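Local coordinates for acetyl xylan esterase (Paenibacillus sp. R4, PDB 6AGQ), which probably hydrolyses the acetyl ester bonds of acetylated xylan and, coming from a psychrophilic soil bacterium, works as a cold-active esterase, at residues Y62-W73 against A117-P128; F210-V218 against Y247-M256. All coordinates share one frame; numbering follows the deposited sequence.

In the fold
The two contacts illustrate two ways an alpha/beta-hydrolase fold closes on itself, by strand pairing with the loops at the strand ends and by helix-loop packing outside the sheet. Both segments of interaction 1 precede those of interaction 2 in the chain. Interaction 1 lies where the antiparallel strands of the mixed sheet meet the parallel ones, with strand 69-77 beside strand 114-118. Interaction 2 brings the loop and helix 214-219 that follow strand 203-207 against the later helices 243-251 and 255-259. Their centres are 23 Å apart and their nearest atoms about 8 Å. Helix 153-170 touches both, through Tyr62 and Arg121 in the first and Leu211 and Phe253 in the second, so one helix borders both contacts, although they do not touch each other.

Interaction 1: residues Y62-W73 against A117-P128; sequences YDGADGTPIHGW and AIDVRGQGGVTP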
loop_
_atom_site.group_PDB
_atom_site.type_symbol
_atom_site.label_atom_id
_atom_site.label_comp_id
_atom_site.label_asym_id
_atom_site.label_seq_id
_atom_site.Cartn_x
_atom_site.Cartn_y
_atom_site.Cartn_z
ATOM N N TYR A 62 -11.554 35.305 -22.922
ATOM C CA TYR A 62 -11.194 36.674 -22.615
ATOM C C TYR A 62 -9.721 36.780 -22.266
ATOM O O TYR A 62 -9.117 35.833 -21.840
ATOM C CB TYR A 62 -12.120 37.307 -21.532
ATOM C CG TYR A 62 -12.063 36.647 -20.169
ATOM C CD1 TYR A 62 -12.913 35.586 -19.838
ATOM C CD2 TYR A 62 -11.160 37.081 -19.206
ATOM C CE1 TYR A 62 -12.813 34.956 -18.611
ATOM C CE2 TYR A 62 -11.064 36.470 -17.983
ATOM C CZ TYR A 62 -11.915 35.423 -17.665
ATOM O OH TYR A 62 -11.794 34.807 -16.417
ATOM N N ASP A 63 -9.149 37.950 -22.402
ATOM C CA ASP A 63 -7.713 38.158 -22.026
ATOM C C ASP A 63 -7.539 38.335 -20.501
ATOM O O ASP A 63 -8.301 39.070 -19.846
ATOM C CB ASP A 63 -7.140 39.412 -22.686
ATOM C CG ASP A 63 -6.880 39.246 -24.196
ATOM O OD1 ASP A 63 -7.098 38.155 -24.773
ATOM O OD2 ASP A 63 -6.436 40.254 -24.788
ATOM N N GLY A 64 -6.511 37.688 -19.952
ATOM C CA GLY A 64 -6.036 38.022 -18.629
ATOM C C GLY A 64 -5.298 39.358 -18.681
ATOM O O GLY A 64 -5.105 39.946 -19.752
ATOM N N ALA A 65 -4.872 39.804 -17.524
ATOM C CA ALA A 65 -4.187 41.077 -17.385
ATOM C C ALA A 65 -2.875 41.108 -18.147
ATOM O O ALA A 65 -2.553 42.146 -18.701
ATOM C CB ALA A 65 -3.953 41.399 -15.920
ATOM N N ASP A 66 -2.180 39.969 -18.237
ATOM C CA ASP A 66 -0.958 39.866 -19.048
ATOM C C ASP A 66 -1.208 39.369 -20.510
ATOM O O ASP A 66 -0.290 38.991 -21.221
ATOM C CB ASP A 66 0.133 39.018 -18.311
ATOM C CG ASP A 66 -0.195 37.477 -18.277
ATOM O OD1 ASP A 66 -1.335 37.087 -18.647
ATOM O OD2 ASP A 66 0.692 36.650 -17.879
ATOM N N GLY A 67 -2.437 39.384 -20.976
ATOM C CA GLY A 67 -2.709 38.905 -22.341
ATOM C C GLY A 67 -2.949 37.405 -22.544
ATOM O O GLY A 67 -3.235 37.000 -23.649
ATOM N N THR A 68 -2.801 36.559 -21.521
ATOM C CA THR A 68 -3.161 35.116 -21.654
ATOM C C THR A 68 -4.682 34.938 -22.044
ATOM O O THR A 68 -5.527 35.510 -21.394
ATOM C CB THR A 68 -2.924 34.404 -20.299
ATOM O OG1 THR A 68 -1.621 34.711 -19.787
ATOM C CG2 THR A 68 -3.080 32.919 -20.404
ATOM N N PRO A 69 -5.014 34.153 -23.085
ATOM C CA PRO A 69 -6.413 33.907 -23.421
ATOM C C PRO A 69 -7.052 32.905 -22.468
ATOM O O PRO A 69 -6.688 31.738 -22.496
ATOM C CB PRO A 69 -6.360 33.320 -24.866
ATOM C CG PRO A 69 -4.988 32.773 -25.006
ATOM C CD PRO A 69 -4.090 33.531 -24.056
ATOM N N ILE A 70 -7.988 33.359 -21.638
ATOM C CA ILE A 70 -8.635 32.472 -20.674
ATOM C C ILE A 70 -9.859 31.881 -21.331
ATOM O O ILE A 70 -10.722 32.612 -21.739
ATOM C CB ILE A 70 -9.092 33.225 -19.413
ATOM C CG1 ILE A 70 -7.984 34.174 -18.848
ATOM C CG2 ILE A 70 -9.655 32.254 -18.409
ATOM C CD1 ILE A 70 -6.583 33.577 -18.697
ATOM N N HIS A 71 -9.933 30.565 -21.442
ATOM C CA HIS A 71 -11.118 29.898 -21.989
ATOM C C HIS A 71 -12.180 29.500 -20.970
ATOM O O HIS A 71 -11.921 29.230 -19.791
ATOM C CB HIS A 71 -10.721 28.675 -22.790
ATOM C CG HIS A 71 -9.809 28.997 -23.912
ATOM N ND1 HIS A 71 -8.464 29.222 -23.716
ATOM C CD2 HIS A 71 -10.050 29.228 -25.221
ATOM C CE1 HIS A 71 -7.902 29.530 -24.869
ATOM N NE2 HIS A 71 -8.843 29.558 -25.792
ATOM N N GLY A 72 -13.404 29.503 -21.420
ATOM C CA GLY A 72 -14.499 29.091 -20.584
ATOM C C GLY A 72 -15.740 28.653 -21.333
ATOM O O GLY A 72 -15.775 28.543 -22.599
ATOM N N TRP A 73 -16.746 28.356 -20.518
ATOM C CA TRP A 73 -18.042 27.987 -20.994
ATOM C C TRP A 73 -19.003 28.901 -20.268
ATOM O O TRP A 73 -18.940 28.972 -19.080
ATOM C CB TRP A 73 -18.413 26.539 -20.664
ATOM C CG TRP A 73 -17.648 25.422 -21.275
ATOM C CD1 TRP A 73 -16.985 24.475 -20.614
ATOM C CD2 TRP A 73 -17.573 25.078 -22.670
ATOM N NE1 TRP A 73 -16.471 23.555 -21.487
ATOM C CE2 TRP A 73 -16.797 23.912 -22.764
ATOM C CE3 TRP A 73 -18.061 25.656 -23.835
ATOM C CZ2 TRP A 73 -16.466 23.290 -24.014
ATOM C CZ3 TRP A 73 -17.769 25.031 -25.082
ATOM C CH2 TRP A 73 -16.965 23.863 -25.143
ATOM N N ALA A 117 -17.962 28.836 -16.264
ATOM C CA ALA A 117 -16.813 28.123 -15.785
ATOM C C ALA A 117 -15.569 28.467 -16.582
ATOM O O ALA A 117 -15.608 28.431 -17.779
ATOM C CB ALA A 117 -17.078 26.631 -15.892
ATOM N N ILE A 118 -14.444 28.672 -15.926
ATOM C CA ILE A 118 -13.191 29.044 -16.581
ATOM C C ILE A 118 -12.016 28.093 -16.281
ATOM O O ILE A 118 -11.991 27.452 -15.259
ATOM C CB ILE A 118 -12.747 30.481 -16.138
ATOM C CG1 ILE A 118 -12.480 30.551 -14.636
ATOM C CG2 ILE A 118 -13.814 31.523 -16.517
ATOM C CD1 ILE A 118 -11.887 31.870 -14.220
ATOM N N ASP A 119 -11.095 27.972 -17.220
ATOM C CA ASP A 119 -9.765 27.403 -16.993
ATOM C C ASP A 119 -8.882 28.296 -16.078
ATOM O O ASP A 119 -8.882 29.491 -16.208
ATOM C CB ASP A 119 -9.022 27.326 -18.279
ATOM C CG ASP A 119 -9.522 26.220 -19.270
ATOM O OD1 ASP A 119 -10.241 25.239 -18.894
ATOM O OD2 ASP A 119 -9.096 26.353 -20.451
ATOM N N VAL A 120 -8.051 27.661 -15.250
ATOM C CA VAL A 120 -7.004 28.276 -14.457
ATOM C C VAL A 120 -5.770 28.089 -15.327
ATOM O O VAL A 120 -5.516 27.004 -15.825
ATOM C CB VAL A 120 -6.788 27.564 -13.093
ATOM C CG1 VAL A 120 -5.595 28.162 -12.338
ATOM C CG2 VAL A 120 -8.036 27.617 -12.244
ATOM N N ARG A 121 -5.053 29.179 -15.536
ATOM C CA ARG A 121 -4.000 29.278 -16.499
ATOM C C ARG A 121 -2.861 28.217 -16.423
ATOM O O ARG A 121 -2.308 27.922 -15.373
ATOM C CB ARG A 121 -3.441 30.691 -16.453
ATOM C CG ARG A 121 -2.897 31.063 -15.091
ATOM C CD ARG A 121 -1.923 32.182 -15.215
ATOM N NE ARG A 121 -2.614 33.332 -15.776
ATOM C CZ ARG A 121 -2.018 34.304 -16.453
ATOM N NH1 ARG A 121 -2.746 35.330 -16.874
ATOM N NH2 ARG A 121 -0.689 34.248 -16.671
ATOM N N GLY A 122 -2.602 27.532 -17.529
ATOM C CA GLY A 122 -1.554 26.544 -17.510
ATOM C C GLY A 122 -1.948 25.194 -16.987
ATOM O O GLY A 122 -1.128 24.316 -17.017
ATOM N N GLN A 123 -3.177 24.987 -16.512
ATOM C CA GLN A 123 -3.519 23.685 -15.965
ATOM C C GLN A 123 -4.086 22.714 -17.028
ATOM O O GLN A 123 -3.717 22.827 -18.171
ATOM C CB GLN A 123 -4.348 23.821 -14.720
ATOM C CG GLN A 123 -3.579 24.635 -13.693
ATOM C CD GLN A 123 -4.236 24.686 -12.338
ATOM O OE1 GLN A 123 -5.207 23.992 -12.092
ATOM N NE2 GLN A 123 -3.710 25.524 -11.456
ATOM N N GLY A 124 -4.988 21.797 -16.712
ATOM C CA GLY A 124 -5.285 20.713 -17.634
ATOM C C GLY A 124 -6.186 21.115 -18.769
ATOM O O GLY A 124 -7.005 20.307 -19.200
ATOM N N GLY A 125 -6.006 22.326 -19.309
ATOM C CA GLY A 125 -6.948 22.870 -20.304
ATOM C C GLY A 125 -6.231 23.409 -21.520
ATOM O O GLY A 125 -5.006 23.148 -21.746
ATOM N N VAL A 126 -7.007 24.111 -22.328
ATOM C CA VAL A 126 -6.471 24.782 -23.525
ATOM C C VAL A 126 -5.914 26.184 -23.177
ATOM O O VAL A 126 -5.416 26.866 -24.051
ATOM C CB VAL A 126 -7.507 24.840 -24.694
ATOM C CG1 VAL A 126 -8.104 23.459 -24.962
ATOM C CG2 VAL A 126 -8.603 25.861 -24.451
ATOM N N THR A 127 -6.053 26.635 -21.934
ATOM C CA THR A 127 -5.588 27.983 -21.512
ATOM C C THR A 127 -4.150 27.901 -21.026
ATOM O O THR A 127 -3.875 27.235 -20.008
ATOM C CB THR A 127 -6.453 28.500 -20.405
ATOM O OG1 THR A 127 -7.829 28.560 -20.857
ATOM C CG2 THR A 127 -5.974 29.893 -19.930
ATOM N N PRO A 128 -3.213 28.512 -21.749
ATOM C CA PRO A 128 -1.800 28.426 -21.359
ATOM C C PRO A 128 -1.460 29.453 -20.256
ATOM O O PRO A 128 -2.366 30.113 -19.791
ATOM C CB PRO A 128 -1.077 28.794 -22.636
ATOM C CG PRO A 128 -1.981 29.704 -23.332
ATOM C CD PRO A 128 -3.393 29.406 -22.893
#
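One face of the His71 imidazole carries the CG2 methyl of Val126, a CH-pi contact 3.5 Å from the ring centroid and 16° off its normal, while Thr127 OG1 sits at the ring edge, in the imidazole plane beside ND1. The Arg121 guanidinium is met at its edge by the carboxylate of Asp66, and Thr68 OG1 rests over one face without a hydrogen bond to it. The Tyr62 ring has Ile70 CB over a face and Ile118 CG2 at its edge; its OH bonds to Asp160 O in helix 153-170.

Asp66 and Arg121 form an end-on salt bridge, NH1 to OD1 at 2.9 Å and NH2 to OD2 at 3.0 Å, with the two planes 38° apart. OD1 also takes the hydroxyl of Thr68 (OG1 to OD1 2.7 Å) and the Thr68 backbone N in an Asx turn, so three donors grip OD1, and a fourth, Arg121 NH2, holds OD2. A bend at chi3 (61°) turns the arginine toward it, and Asp129 and Asp160 share its charge.

In this alpha/beta-hydrolase sheet, strand 69-77 runs antiparallel to strand 114-118, Trp73 and Ala117 making a hydrogen-bonded pair. Beyond the strand end, Asp119 N reaches His71 O at 3.0 Å. Thr127 OG1 accepts from both His71 N and His71 ND1, each at 3.0 Å, and donates to the anti lone pair of Asp119 OD2 at 2.6 Å. Asp119 OD1 is held by Arg99 N.

Interaction 2: residues F210-V218 against Y247-M256; sequences FLCHFRRSV and YRTLSYFDGM
The carboxylate of Asp254 meets the backbone of His213 and Phe214 with both oxygens: His213 N bonds to OD1 at 2.8 Å and Phe214 N to OD2 at 3.0 Å, each on the syn side. This helix-loop packing lies outside the central sheet of the alpha/beta-hydrolase fold. Asp254 is also the N-cap of helix 255-259, because the anti lone pair of OD1 receives Met256 N. One side chain thus serves the starts of two helices, its own and helix 214-219, whose N-cap position is His213. Amide donors gathered there would probably favour the charged carboxylate, and a bound zinc ion lies about 4 Å from this side chain. Beside it, Gly255 N bonds to Leu211 O at 2.8 Å, and Cys212 SG packs against Gly255 CA.

The His213 ring has Met256 SD over one face and Arg216 CB over the other, with NE2 held by Tyr14 OH. Phe214 places its ring between the Leu211 backbone and the Leu250 side chain, Leu250 CB coming to 3.6 Å from Phe214 CD2.

Further out, the axes of segments 214-218 and 247-251 approach to 10.8 Å, with 122° between their N-to-C directions. The extended start of Arg215 (chi1 -170°) carries CG over the Tyr247 ring centre, and a bend at chi3 turns the guanidinium back over Tyr247 CD2, the planes 39° apart; a salt bridge to Glu243 holds it. Tyr247 OH comes to 3.3 Å from Val218 CG1.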
loop_
_atom_site.group_PDB
_atom_site.type_symbol
_atom_site.label_atom_id
_atom_site.label_comp_id
_atom_site.label_asym_id
_atom_site.label_seq_id
_atom_site.Cartn_x
_atom_site.Cartn_y
_atom_site.Cartn_z
ATOM N N PHE A 210 -8.738 24.997 -0.645
ATOM C CA PHE A 210 -7.281 24.945 -0.724
ATOM C C PHE A 210 -6.776 26.378 -0.675
ATOM O O PHE A 210 -7.594 27.336 -0.661
ATOM C CB PHE A 210 -6.933 24.221 -2.042
ATOM C CG PHE A 210 -5.491 24.046 -2.301
ATOM C CD1 PHE A 210 -4.708 23.261 -1.474
ATOM C CD2 PHE A 210 -4.911 24.608 -3.431
ATOM C CE1 PHE A 210 -3.352 23.077 -1.732
ATOM C CE2 PHE A 210 -3.562 24.456 -3.672
ATOM C CZ PHE A 210 -2.776 23.700 -2.814
ATOM N N LEU A 211 -5.451 26.548 -0.533
ATOM C CA LEU A 211 -4.846 27.894 -0.423
ATOM C C LEU A 211 -5.208 28.641 0.865
ATOM O O LEU A 211 -5.275 29.880 0.870
ATOM C CB LEU A 211 -5.169 28.808 -1.629
ATOM C CG LEU A 211 -5.121 28.118 -3.011
ATOM C CD1 LEU A 211 -5.831 28.877 -4.140
ATOM C CD2 LEU A 211 -3.673 27.832 -3.363
ATOM N N CYS A 212 -5.387 27.913 1.964
ATOM C CA CYS A 212 -5.722 28.525 3.262
ATOM C C CYS A 212 -4.695 28.072 4.282
ATOM O O CYS A 212 -4.269 26.921 4.290
ATOM C CB CYS A 212 -7.126 28.157 3.779
ATOM S SG CYS A 212 -8.533 28.683 2.718
ATOM N N HIS A 213 -4.364 29.003 5.167
ATOM C CA HIS A 213 -3.481 28.811 6.270
ATOM C C HIS A 213 -2.226 28.027 5.890
ATOM O O HIS A 213 -1.984 26.955 6.453
ATOM C CB HIS A 213 -4.312 28.182 7.412
ATOM C CG HIS A 213 -3.716 28.377 8.766
ATOM N ND1 HIS A 213 -2.649 29.224 8.997
ATOM C CD2 HIS A 213 -4.052 27.856 9.970
ATOM C CE1 HIS A 213 -2.329 29.189 10.282
ATOM N NE2 HIS A 213 -3.156 28.356 10.891
ATOM N N PHE A 214 -1.480 28.553 4.897
ATOM C CA PHE A 214 -0.331 27.848 4.267
ATOM C C PHE A 214 0.702 27.176 5.187
ATOM O O PHE A 214 1.121 26.051 4.943
ATOM C CB PHE A 214 0.438 28.752 3.315
ATOM C CG PHE A 214 -0.244 28.968 1.971
ATOM C CD1 PHE A 214 -0.287 27.950 1.021
ATOM C CD2 PHE A 214 -0.810 30.196 1.660
ATOM C CE1 PHE A 214 -0.880 28.138 -0.213
ATOM C CE2 PHE A 214 -1.415 30.398 0.439
ATOM C CZ PHE A 214 -1.450 29.362 -0.504
ATOM N N ARG A 215 1.179 27.889 6.177
ATOM C CA ARG A 215 2.224 27.384 7.033
ATOM C C ARG A 215 1.738 26.190 7.878
ATOM O O ARG A 215 2.476 25.263 8.121
ATOM C CB ARG A 215 2.734 28.499 7.917
ATOM C CG ARG A 215 4.006 28.134 8.679
ATOM C CD ARG A 215 4.204 29.106 9.832
ATOM N NE ARG A 215 4.782 30.363 9.364
ATOM C CZ ARG A 215 6.085 30.563 9.175
ATOM N NH1 ARG A 215 7.014 29.602 9.388
ATOM N NH2 ARG A 215 6.466 31.743 8.753
ATOM N N ARG A 216 0.479 26.172 8.245
ATOM C CA ARG A 216 -0.080 25.014 8.936
ATOM C C ARG A 216 -0.306 23.809 8.000
ATOM O O ARG A 216 0.053 22.684 8.334
ATOM C CB ARG A 216 -1.337 25.380 9.691
ATOM C CG ARG A 216 -1.848 24.228 10.540
ATOM C CD ARG A 216 -3.091 24.610 11.329
ATOM N NE ARG A 216 -3.700 23.404 11.881
ATOM C CZ ARG A 216 -3.302 22.775 13.003
ATOM N NH1 ARG A 216 -3.908 21.649 13.364
ATOM N NH2 ARG A 216 -2.320 23.245 13.767
ATOM N N SER A 217 -0.923 24.044 6.856
ATOM C CA SER A 217 -1.072 23.017 5.834
ATOM C C SER A 217 0.236 22.277 5.643
ATOM O O SER A 217 0.275 21.056 5.765
ATOM C CB SER A 217 -1.494 23.649 4.551
ATOM O OG SER A 217 -2.739 24.298 4.727
ATOM N N VAL A 218 1.314 23.015 5.397
ATOM C CA VAL A 218 2.627 22.409 5.168
ATOM C C VAL A 218 3.189 21.660 6.369
ATOM O O VAL A 218 3.561 20.519 6.236
ATOM C CB VAL A 218 3.656 23.466 4.713
ATOM C CG1 VAL A 218 5.073 22.888 4.730
ATOM C CG2 VAL A 218 3.316 23.970 3.301
ATOM N N TYR A 247 6.822 32.118 3.235
ATOM C CA TYR A 247 5.501 32.290 3.829
ATOM C C TYR A 247 5.013 33.727 3.765
ATOM O O TYR A 247 3.798 33.958 3.774
ATOM C CB TYR A 247 5.426 31.715 5.259
ATOM C CG TYR A 247 5.575 30.194 5.253
ATOM C CD1 TYR A 247 4.612 29.384 4.654
ATOM C CD2 TYR A 247 6.695 29.567 5.767
ATOM C CE1 TYR A 247 4.736 28.004 4.607
ATOM C CE2 TYR A 247 6.834 28.178 5.714
ATOM C CZ TYR A 247 5.847 27.409 5.174
ATOM O OH TYR A 247 5.979 26.029 5.090
ATOM N N ARG A 248 5.905 34.705 3.710
ATOM C CA ARG A 248 5.443 36.078 3.441
ATOM C C ARG A 248 4.921 36.219 1.986
ATOM O O ARG A 248 3.921 36.853 1.779
ATOM C CB ARG A 248 6.520 37.115 3.764
ATOM C CG ARG A 248 6.230 38.496 3.179
ATOM C CD ARG A 248 7.175 39.540 3.725
ATOM N NE ARG A 248 8.539 39.310 3.234
ATOM C CZ ARG A 248 9.565 38.835 3.952
ATOM N NH1 ARG A 248 10.756 38.684 3.365
ATOM N NH2 ARG A 248 9.432 38.508 5.241
ATOM N N THR A 249 5.565 35.592 0.997
ATOM C CA THR A 249 4.993 35.515 -0.388
ATOM C C THR A 249 3.580 34.958 -0.341
ATOM O O THR A 249 2.674 35.562 -0.895
ATOM C CB THR A 249 5.833 34.632 -1.338
ATOM O OG1 THR A 249 7.098 35.225 -1.507
ATOM C CG2 THR A 249 5.200 34.441 -2.747
ATOM N N LEU A 250 3.398 33.843 0.353
ATOM C CA LEU A 250 2.126 33.116 0.344
ATOM C C LEU A 250 1.003 33.816 1.124
ATOM O O LEU A 250 -0.217 33.616 0.813
ATOM C CB LEU A 250 2.349 31.678 0.838
ATOM C CG LEU A 250 3.259 30.780 -0.068
ATOM C CD1 LEU A 250 3.659 29.448 0.590
ATOM C CD2 LEU A 250 2.593 30.474 -1.381
ATOM N N SER A 251 1.388 34.663 2.109
ATOM C CA SER A 251 0.389 35.382 2.912
ATOM C C SER A 251 -0.547 36.329 2.090
ATOM O O SER A 251 -1.725 36.474 2.388
ATOM C CB SER A 251 1.123 36.168 4.048
ATOM O OG SER A 251 1.898 37.261 3.465
ATOM N N TYR A 252 -0.011 36.943 1.048
ATOM C CA TYR A 252 -0.797 37.756 0.090
ATOM C C TYR A 252 -1.900 36.995 -0.623
ATOM O O TYR A 252 -2.852 37.617 -1.095
ATOM C CB TYR A 252 0.117 38.403 -0.953
ATOM C CG TYR A 252 1.037 39.446 -0.353
ATOM C CD1 TYR A 252 0.611 40.773 -0.187
ATOM C CD2 TYR A 252 2.322 39.113 0.063
ATOM C CE1 TYR A 252 1.458 41.727 0.373
ATOM C CE2 TYR A 252 3.170 40.064 0.613
ATOM C CZ TYR A 252 2.741 41.357 0.769
ATOM O OH TYR A 252 3.589 42.287 1.355
ATOM N N PHE A 253 -1.786 35.668 -0.663
ATOM C CA PHE A 253 -2.709 34.812 -1.394
ATOM C C PHE A 253 -3.507 33.890 -0.477
ATOM O O PHE A 253 -4.295 33.031 -0.949
ATOM C CB PHE A 253 -1.920 34.008 -2.432
ATOM C CG PHE A 253 -1.047 34.830 -3.217
ATOM C CD1 PHE A 253 -1.544 35.516 -4.316
ATOM C CD2 PHE A 253 0.280 34.999 -2.857
ATOM C CE1 PHE A 253 -0.737 36.391 -5.013
ATOM C CE2 PHE A 253 1.080 35.880 -3.528
ATOM C CZ PHE A 253 0.585 36.529 -4.637
ATOM N N ASP A 254 -3.349 34.066 0.833
ATOM C CA ASP A 254 -3.898 33.125 1.798
ATOM C C ASP A 254 -5.406 33.378 2.000
ATOM O O ASP A 254 -5.823 34.462 2.396
ATOM C CB ASP A 254 -3.152 33.192 3.122
ATOM C CG ASP A 254 -3.397 31.967 4.012
ATOM O OD1 ASP A 254 -4.579 31.612 4.280
ATOM O OD2 ASP A 254 -2.392 31.363 4.455
ATOM N N GLY A 255 -6.213 32.349 1.747
ATOM C CA GLY A 255 -7.669 32.454 1.917
ATOM C C GLY A 255 -8.146 32.935 3.289
ATOM O O GLY A 255 -9.175 33.577 3.389
ATOM N N MET A 256 -7.412 32.622 4.337
ATOM C CA MET A 256 -7.688 33.170 5.667
ATOM C C MET A 256 -7.615 34.723 5.715
ATOM O O MET A 256 -8.478 35.399 6.284
ATOM C CB MET A 256 -6.677 32.558 6.618
ATOM C CG MET A 256 -6.719 33.034 8.059
ATOM S SD MET A 256 -5.552 31.997 8.952
ATOM C CE MET A 256 -3.974 32.807 8.673
#